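Parahox neighbor (Phaeodactylum tricornutum CCAP 1055/1, PDB 5Z5M) probably converts 5-hydroxyisourate to (S)-allantoin, joining a hydroxyisourate hydrolase domain and an OHCU decarboxylase domain in one chain. Local coordinates at residues His204-Pro209 with Gln242-Phe247. Sequence-based numbering, arbitrary orientation.
Sequences HRLSPP and QYEWTF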
# COMPACT_ATOMS: atom_id res chain seq x y z
N HIS A 204 -1.13 -19.64 13.16
CA HIS A 204 -0.36 -20.17 14.28
C HIS A 204 -0.18 -19.13 15.36
O HIS A 204 -0.08 -17.94 15.07
CB HIS A 204 1.03 -20.64 13.83
CG HIS A 204 1.01 -21.89 13.03
ND1 HIS A 204 0.63 -21.92 11.71
CD2 HIS A 204 1.33 -23.17 13.36
CE1 HIS A 204 0.72 -23.16 11.25
NE2 HIS A 204 1.14 -23.94 12.23
N ARG A 205 -0.13 -19.57 16.61
CA ARG A 205 0.36 -18.73 17.70
C ARG A 205 1.84 -19.03 17.92
O ARG A 205 2.22 -20.19 18.10
CB ARG A 205 -0.42 -18.96 18.99
CG ARG A 205 -0.05 -17.98 20.11
CD ARG A 205 -0.79 -18.28 21.41
NE ARG A 205 -2.22 -18.00 21.30
CZ ARG A 205 -3.17 -18.93 21.24
NH1 ARG A 205 -2.85 -20.22 21.29
NH2 ARG A 205 -4.44 -18.58 21.15
N LEU A 206 2.67 -18.00 17.88
CA LEU A 206 4.12 -18.18 18.00
C LEU A 206 4.61 -17.97 19.42
O LEU A 206 5.61 -18.57 19.83
CB LEU A 206 4.87 -17.24 17.06
CG LEU A 206 4.56 -17.34 15.56
CD1 LEU A 206 5.59 -16.55 14.76
CD2 LEU A 206 4.51 -18.79 15.10
N SER A 207 3.91 -17.13 20.17
CA SER A 207 4.28 -16.83 21.55
C SER A 207 3.06 -16.34 22.32
O SER A 207 2.11 -15.83 21.71
CB SER A 207 5.42 -15.80 21.60
OG SER A 207 4.94 -14.50 21.32
N PRO A 208 3.05 -16.51 23.65
CA PRO A 208 4.07 -17.16 24.48
C PRO A 208 4.16 -18.66 24.21
O PRO A 208 3.14 -19.28 23.89
CB PRO A 208 3.59 -16.89 25.91
CG PRO A 208 2.12 -16.75 25.78
CD PRO A 208 1.89 -16.07 24.46
N PRO A 209 5.37 -19.24 24.32
CA PRO A 209 5.64 -20.63 23.95
C PRO A 209 4.67 -21.65 24.55
O PRO A 209 4.44 -22.69 23.94
CB PRO A 209 7.07 -20.87 24.47
CG PRO A 209 7.38 -19.69 25.36
CD PRO A 209 6.58 -18.56 24.82
N GLN A 242 2.11 -13.33 20.08
CA GLN A 242 2.51 -13.17 18.69
C GLN A 242 1.89 -14.27 17.84
O GLN A 242 1.89 -15.44 18.23
CB GLN A 242 4.03 -13.18 18.56
CG GLN A 242 4.52 -12.82 17.19
CD GLN A 242 6.04 -12.83 17.09
OE1 GLN A 242 6.70 -13.75 17.58
NE2 GLN A 242 6.59 -11.80 16.46
N TYR A 243 1.38 -13.89 16.68
CA TYR A 243 0.73 -14.83 15.76
C TYR A 243 1.31 -14.77 14.35
O TYR A 243 2.04 -13.84 14.01
CB TYR A 243 -0.78 -14.55 15.71
CG TYR A 243 -1.51 -14.78 17.02
CD1 TYR A 243 -1.44 -13.85 18.05
CD2 TYR A 243 -2.29 -15.91 17.21
CE1 TYR A 243 -2.10 -14.05 19.25
CE2 TYR A 243 -2.96 -16.12 18.42
CZ TYR A 243 -2.86 -15.19 19.43
OH TYR A 243 -3.52 -15.38 20.62
N GLU A 244 0.98 -15.76 13.53
CA GLU A 244 1.35 -15.73 12.12
C GLU A 244 0.26 -16.34 11.24
O GLU A 244 -0.11 -17.50 11.42
CB GLU A 244 2.68 -16.45 11.90
CG GLU A 244 3.20 -16.38 10.49
CD GLU A 244 4.61 -16.95 10.35
OE1 GLU A 244 4.78 -17.93 9.59
OE2 GLU A 244 5.54 -16.42 11.00
N TRP A 245 -0.27 -15.55 10.31
CA TRP A 245 -1.09 -16.09 9.23
C TRP A 245 -0.19 -16.78 8.23
O TRP A 245 0.98 -16.41 8.07
CB TRP A 245 -1.88 -15.02 8.46
CG TRP A 245 -2.91 -14.18 9.18
CD1 TRP A 245 -2.83 -12.83 9.42
CD2 TRP A 245 -4.21 -14.59 9.64
NE1 TRP A 245 -3.98 -12.39 10.03
CE2 TRP A 245 -4.84 -13.45 10.19
CE3 TRP A 245 -4.89 -15.81 9.68
CZ2 TRP A 245 -6.11 -13.50 10.76
CZ3 TRP A 245 -6.16 -15.86 10.25
CH2 TRP A 245 -6.75 -14.70 10.78
N THR A 246 -0.74 -17.75 7.52
CA THR A 246 -0.13 -18.26 6.30
C THR A 246 -1.17 -18.18 5.20
O THR A 246 -2.19 -18.86 5.26
CB THR A 246 0.37 -19.72 6.46
OG1 THR A 246 1.34 -19.79 7.51
CG2 THR A 246 1.00 -20.20 5.17
N PHE A 247 -0.95 -17.29 4.23
CA PHE A 247 -1.86 -17.15 3.11
C PHE A 247 -1.36 -17.95 1.92
O PHE A 247 -0.25 -17.73 1.44
CB PHE A 247 -2.02 -15.68 2.71
CG PHE A 247 -2.61 -14.82 3.78
CD1 PHE A 247 -3.98 -14.70 3.92
CD2 PHE A 247 -1.79 -14.11 4.64
CE1 PHE A 247 -4.53 -13.89 4.91
CE2 PHE A 247 -2.33 -13.30 5.63
CZ PHE A 247 -3.71 -13.19 5.76
O HOH W 1 0.41 -19.70 9.96
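His204 and Glu244 form an antiparallel hydrogen-bonded pair, N of each to O of the other, Arg205 and Tyr243 the non-hydrogen-bonded pair beside it, and then the register slips by one residue. The slip is a classic beta bulge: Leu206 N, at 2.7 Å, and Ser207 N, at 3.3 Å, both donate to Gln242 O, reaching it from the same face of its carbonyl plane. Gln242 N returns a bond to Ser207 O and a weak one to Ser207 OG. On the buried side, Arg205 and Tyr243 run alongside each other. With CG anti to the backbone N (chi1 -173°), Arg205 lays that methylene over one face of the phenol ring, a CH-pi contact 4.1 Å from the centroid. A bend at chi3 then turns the guanidinium so that NE donates to Tyr243 OH at 3.0 Å, the hydroxyl lying at the guanidinium edge; the two planes stand 73° apart. Tyr243 OH also bonds Thr239 O, and Arg205 NH1 bonds Met211 O. The strands 200-207 and 241-248 are the central pair of a four-stranded antiparallel sheet in the transthyretin-like HIU hydrolase domain. A leucine in place of Arg205 would probably leave Tyr243 OH without its NE-H donor and Met211 O without its side-chain partner. Across the sheet, Leu206 CD1 packs 3.8 Å from Glu244 OE2, the carboxylate oxygen that is salt-bridged to Arg272. There too, a water in the plane of the His204 ring lies 2.8 Å from ND1, donates to Glu244 O and links to Thr246 OG1.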